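Local coordinates for protein PHO85 cyclin-10 (Saccharomyces cerevisiae, PDB 4KRD) that serves as a cyclin partner of the cyclin-dependent kinase PHO85, directing it to phosphorylate and negatively regulate glycogen synthase, at residues B[73-87]-B[128-140]. Residues are numbered along the deposited sequence; the frame is centred on the assembly and turned at random.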
loop_
_atom_site.group_PDB
_atom_site.type_symbol
_atom_site.label_atom_id
_atom_site.label_comp_id
_atom_site.label_asym_id
_atom_site.label_seq_id
_atom_site.Cartn_x
_atom_site.Cartn_y
_atom_site.Cartn_z
ATOM N N ASN B 73 25.947 4.167 5.217
ATOM C CA ASN B 73 25.289 4.978 6.245
ATOM C C ASN B 73 25.054 4.215 7.560
ATOM O O ASN B 73 24.853 4.819 8.614
ATOM C CB ASN B 73 23.960 5.566 5.722
ATOM C CG ASN B 73 24.167 6.734 4.767
ATOM O OD1 ASN B 73 25.067 7.558 4.959
ATOM N ND2 ASN B 73 23.341 6.807 3.726
ATOM N N PHE B 74 25.058 2.888 7.501
ATOM C CA PHE B 74 24.798 2.093 8.704
ATOM C C PHE B 74 26.005 1.986 9.638
ATOM O O PHE B 74 25.842 1.696 10.820
ATOM C CB PHE B 74 24.306 0.687 8.356
ATOM C CG PHE B 74 22.975 0.677 7.650
ATOM C CD1 PHE B 74 21.842 1.147 8.290
ATOM C CD2 PHE B 74 22.869 0.211 6.350
ATOM C CE1 PHE B 74 20.611 1.168 7.635
ATOM C CE2 PHE B 74 21.646 0.223 5.681
ATOM C CZ PHE B 74 20.515 0.696 6.327
ATOM N N TYR B 75 27.201 2.208 9.104
ATOM C CA TYR B 75 28.433 2.069 9.904
ATOM C C TYR B 75 28.524 3.135 10.994
ATOM O O TYR B 75 28.561 4.329 10.709
ATOM C CB TYR B 75 29.667 2.119 9.012
ATOM C CG TYR B 75 30.938 1.622 9.693
ATOM C CD1 TYR B 75 31.325 0.294 9.592
ATOM C CD2 TYR B 75 31.738 2.482 10.435
ATOM C CE1 TYR B 75 32.487 -0.171 10.209
ATOM C CE2 TYR B 75 32.900 2.029 11.059
ATOM C CZ TYR B 75 33.264 0.703 10.940
ATOM O OH TYR B 75 34.408 0.250 11.548
ATOM N N MET B 76 28.544 2.692 12.244
ATOM C CA MET B 76 28.643 3.589 13.388
ATOM C C MET B 76 30.037 3.488 14.006
ATOM O O MET B 76 30.413 2.437 14.522
ATOM C CB MET B 76 27.596 3.203 14.426
ATOM C CG MET B 76 27.476 4.154 15.582
ATOM S SD MET B 76 26.230 3.545 16.717
ATOM C CE MET B 76 26.287 4.780 18.019
ATOM N N LYS B 77 30.793 4.580 13.944
ATOM C CA LYS B 77 32.170 4.606 14.438
ATOM C C LYS B 77 32.299 4.173 15.894
ATOM O O LYS B 77 33.067 3.266 16.217
ATOM C CB LYS B 77 32.772 6.004 14.262
ATOM C CG LYS B 77 33.289 6.293 12.862
ATOM C CD LYS B 77 34.495 5.429 12.542
ATOM C CE LYS B 77 35.041 5.719 11.153
ATOM N NZ LYS B 77 36.184 4.819 10.802
ATOM N N SER B 78 31.547 4.828 16.771
ATOM C CA SER B 78 31.662 4.580 18.205
ATOM C C SER B 78 30.765 3.445 18.693
ATOM O O SER B 78 29.730 3.153 18.092
ATOM C CB SER B 78 31.351 5.859 18.987
ATOM O OG SER B 78 30.109 6.407 18.589
ATOM N N LYS B 79 31.171 2.809 19.786
ATOM C CA LYS B 79 30.347 1.788 20.421
ATOM C C LYS B 79 29.083 2.414 20.991
ATOM O O LYS B 79 29.143 3.451 21.650
ATOM C CB LYS B 79 31.125 1.080 21.536
ATOM N N PRO B 80 27.930 1.785 20.732
ATOM C CA PRO B 80 26.646 2.293 21.220
ATOM C C PRO B 80 26.636 2.337 22.739
ATOM O O PRO B 80 27.319 1.539 23.369
ATOM C CB PRO B 80 25.640 1.238 20.741
ATOM C CG PRO B 80 26.344 0.483 19.648
ATOM C CD PRO B 80 27.792 0.511 20.001
ATOM N N THR B 81 25.868 3.253 23.314
ATOM C CA THR B 81 25.692 3.310 24.759
ATOM C C THR B 81 24.996 2.052 25.288
ATOM O O THR B 81 25.325 1.555 26.368
ATOM C CB THR B 81 24.861 4.540 25.156
ATOM O OG1 THR B 81 23.608 4.507 24.458
ATOM C CG2 THR B 81 25.595 5.818 24.784
ATOM N N LEU B 82 24.033 1.540 24.526
ATOM C CA LEU B 82 23.299 0.348 24.930
ATOM C C LEU B 82 23.595 -0.842 24.016
ATOM O O LEU B 82 23.850 -0.672 22.824
ATOM C CB LEU B 82 21.798 0.635 24.936
ATOM C CG LEU B 82 21.275 1.757 25.838
ATOM C CD1 LEU B 82 19.776 1.945 25.634
ATOM C CD2 LEU B 82 21.581 1.494 27.308
ATOM N N SER B 83 23.563 -2.049 24.575
ATOM C CA SER B 83 23.704 -3.254 23.768
ATOM C C SER B 83 22.491 -3.371 22.854
ATOM O O SER B 83 21.512 -2.652 23.038
ATOM C CB SER B 83 23.787 -4.490 24.664
ATOM O OG SER B 83 22.618 -4.619 25.451
ATOM N N SER B 84 22.542 -4.281 21.885
ATOM C CA SER B 84 21.381 -4.516 21.018
ATOM C C SER B 84 20.130 -4.879 21.811
ATOM O O SER B 84 19.043 -4.354 21.550
ATOM C CB SER B 84 21.667 -5.622 19.996
ATOM O OG SER B 84 22.612 -5.188 19.048
ATOM N N ALA B 85 20.279 -5.788 22.771
ATOM C CA ALA B 85 19.136 -6.255 23.549
ATOM C C ALA B 85 18.529 -5.124 24.372
ATOM O O ALA B 85 17.311 -4.975 24.425
ATOM C CB ALA B 85 19.534 -7.417 24.439
ATOM N N ASP B 86 19.380 -4.315 25.000
ATOM C CA ASP B 86 18.902 -3.219 25.838
ATOM C C ASP B 86 18.314 -2.084 24.997
ATOM O O ASP B 86 17.381 -1.407 25.422
ATOM C CB ASP B 86 20.027 -2.669 26.724
ATOM C CG ASP B 86 20.502 -3.671 27.773
ATOM O OD1 ASP B 86 19.730 -4.588 28.126
ATOM O OD2 ASP B 86 21.654 -3.532 28.248
ATOM N N PHE B 87 18.877 -1.869 23.814
ATOM C CA PHE B 87 18.386 -0.835 22.914
ATOM C C PHE B 87 16.974 -1.195 22.468
ATOM O O PHE B 87 16.078 -0.349 22.425
ATOM C CB PHE B 87 19.311 -0.704 21.710
ATOM C CG PHE B 87 18.967 0.437 20.799
ATOM C CD1 PHE B 87 18.721 1.701 21.315
ATOM C CD2 PHE B 87 18.922 0.252 19.419
ATOM C CE1 PHE B 87 18.414 2.770 20.479
ATOM C CE2 PHE B 87 18.622 1.310 18.571
ATOM C CZ PHE B 87 18.361 2.579 19.105
ATOM N N LEU B 128 27.391 -8.596 7.252
ATOM C CA LEU B 128 26.975 -7.715 8.342
ATOM C C LEU B 128 28.118 -7.574 9.355
ATOM O O LEU B 128 28.673 -8.580 9.779
ATOM C CB LEU B 128 25.777 -8.325 9.058
ATOM C CG LEU B 128 25.181 -7.554 10.242
ATOM C CD1 LEU B 128 24.785 -6.125 9.854
ATOM C CD2 LEU B 128 23.985 -8.322 10.792
ATOM N N GLN B 129 28.442 -6.344 9.753
ATOM C CA GLN B 129 29.431 -6.088 10.813
ATOM C C GLN B 129 28.739 -5.574 12.068
ATOM O O GLN B 129 27.641 -5.005 11.987
ATOM C CB GLN B 129 30.439 -5.020 10.389
ATOM C CG GLN B 129 31.118 -5.233 9.060
ATOM C CD GLN B 129 32.034 -4.064 8.721
ATOM O OE1 GLN B 129 31.628 -3.115 8.046
ATOM N NE2 GLN B 129 33.270 -4.116 9.215
ATOM N N GLU B 130 29.395 -5.735 13.222
ATOM C CA GLU B 130 28.810 -5.309 14.491
ATOM C C GLU B 130 28.602 -3.805 14.530
ATOM O O GLU B 130 27.656 -3.316 15.153
ATOM C CB GLU B 130 29.667 -5.744 15.690
ATOM C CG GLU B 130 29.001 -5.464 17.048
ATOM C CD GLU B 130 27.763 -6.339 17.311
ATOM O OE1 GLU B 130 27.916 -7.576 17.429
ATOM O OE2 GLU B 130 26.636 -5.792 17.409
ATOM N N LYS B 131 29.484 -3.068 13.867
ATOM C CA LYS B 131 29.356 -1.615 13.838
ATOM C C LYS B 131 28.162 -1.123 12.996
ATOM O O LYS B 131 27.856 0.073 12.986
ATOM C CB LYS B 131 30.653 -0.959 13.371
ATOM C CG LYS B 131 31.819 -1.182 14.326
ATOM C CD LYS B 131 32.823 -0.047 14.252
ATOM C CE LYS B 131 33.807 -0.103 15.413
ATOM N NZ LYS B 131 34.581 1.164 15.518
ATOM N N GLU B 132 27.499 -2.045 12.306
ATOM C CA GLU B 132 26.336 -1.694 11.467
ATOM C C GLU B 132 25.021 -2.019 12.156
ATOM O O GLU B 132 23.951 -1.566 11.717
ATOM C CB GLU B 132 26.433 -2.400 10.110
ATOM C CG GLU B 132 27.581 -1.847 9.249
ATOM C CD GLU B 132 28.103 -2.816 8.193
ATOM O OE1 GLU B 132 27.625 -3.969 8.121
ATOM O OE2 GLU B 132 29.011 -2.416 7.429
ATOM N N VAL B 133 25.093 -2.770 13.255
ATOM C CA VAL B 133 23.886 -3.304 13.890
ATOM C C VAL B 133 22.951 -2.260 14.514
ATOM O O VAL B 133 21.728 -2.319 14.328
ATOM C CB VAL B 133 24.212 -4.384 14.937
ATOM C CG1 VAL B 133 22.975 -4.696 15.775
ATOM C CG2 VAL B 133 24.760 -5.639 14.248
ATOM N N HIS B 134 23.519 -1.305 15.244
ATOM C CA HIS B 134 22.713 -0.316 15.962
ATOM C C HIS B 134 21.826 0.516 15.017
ATOM O O HIS B 134 20.620 0.680 15.244
ATOM C CB HIS B 134 23.640 0.594 16.772
ATOM C CG HIS B 134 22.922 1.540 17.681
ATOM N ND1 HIS B 134 22.826 2.892 17.424
ATOM C CD2 HIS B 134 22.262 1.332 18.844
ATOM C CE1 HIS B 134 22.142 3.476 18.391
ATOM N NE2 HIS B 134 21.783 2.550 19.263
ATOM N N ARG B 135 22.428 1.033 13.955
ATOM C CA ARG B 135 21.701 1.857 12.997
ATOM C C ARG B 135 20.762 1.020 12.133
ATOM O O ARG B 135 19.741 1.522 11.667
ATOM C CB ARG B 135 22.674 2.654 12.123
ATOM C CG ARG B 135 23.378 3.784 12.876
ATOM C CD ARG B 135 24.278 4.585 11.945
ATOM N NE ARG B 135 24.883 5.726 12.625
ATOM C CZ ARG B 135 25.630 6.643 12.026
ATOM N NH1 ARG B 135 25.865 6.569 10.722
ATOM N NH2 ARG B 135 26.132 7.646 12.733
ATOM N N MET B 136 21.119 -0.244 11.913
ATOM C CA MET B 136 20.256 -1.169 11.177
ATOM C C MET B 136 18.951 -1.434 11.926
ATOM O O MET B 136 17.878 -1.503 11.326
ATOM C CB MET B 136 20.989 -2.485 10.914
ATOM C CG MET B 136 20.187 -3.509 10.119
ATOM S SD MET B 136 19.806 -2.996 8.423
ATOM C CE MET B 136 21.457 -2.840 7.742
ATOM N N ILE B 137 19.049 -1.598 13.238
ATOM C CA ILE B 137 17.877 -1.794 14.088
ATOM C C ILE B 137 16.939 -0.595 14.021
ATOM O O ILE B 137 15.732 -0.744 13.857
ATOM C CB ILE B 137 18.295 -2.051 15.552
ATOM C CG1 ILE B 137 18.874 -3.462 15.684
ATOM C CG2 ILE B 137 17.119 -1.875 16.489
ATOM C CD1 ILE B 137 19.613 -3.709 16.997
ATOM N N ILE B 138 17.508 0.592 14.164
ATOM C CA ILE B 138 16.757 1.831 14.026
ATOM C C ILE B 138 15.960 1.871 12.712
ATOM O O ILE B 138 14.751 2.091 12.717
ATOM C CB ILE B 138 17.708 3.026 14.105
ATOM C CG1 ILE B 138 18.318 3.111 15.512
ATOM C CG2 ILE B 138 16.983 4.328 13.793
ATOM C CD1 ILE B 138 19.244 4.292 15.685
ATOM N N ALA B 139 16.642 1.652 11.596
ATOM C CA ALA B 139 15.997 1.705 10.273
ATOM C C ALA B 139 14.914 0.647 10.073
ATOM O O ALA B 139 13.823 0.942 9.553
ATOM C CB ALA B 139 17.063 1.589 9.174
ATOM N N ALA B 140 15.202 -0.596 10.473
ATOM C CA ALA B 140 14.268 -1.700 10.239
ATOM C C ALA B 140 13.000 -1.543 11.066
ATOM O O ALA B 140 11.894 -1.847 10.602
ATOM C CB ALA B 140 14.940 -3.049 10.512
HETATM O O HOH W 1 24.739 -7.284 18.482
#
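Within the cyclin domain's helical bundle, the linker after helix 65-72 and the first turn of helix 84-95 run along helix 130-148, met by Phe74 from the linker and Phe87 from the helix. Met136, bent at chi2 and chi3, sets its CE over the centre of the Phe74 ring, 3.6 Å from the centroid and 11° off the normal; its SD over the same face completes a Met-aromatic contact. Ala139 CB meets that ring's edge, and Tyr71 adds an edge-to-face contact. One backbone bond joins the segments: Met76 N donates to Lys131 O at 2.8 Å. Lys131 lays CB over the Tyr75 face and extends NZ to Lys77 O, 2.7 Å away in the carbonyl plane. Arg135, extended from CG to NE, donates NH1 to Asn73 O (2.9 Å), the acceptor only 5° out of the guanidinium plane. An alanine at Arg135 is likely to leave the Asn73 carbonyl without this donor and open a gap beside Phe74 O, where CD now packs. Further along, His134 lies between Pro80 CB, over one imidazole face, and Phe87, the two rings inclined at 34°. One water links the segments, donating to Glu130 OE2 at 2.6 Å and hydrogen-bonding Ser84 OG at 3.0 Å.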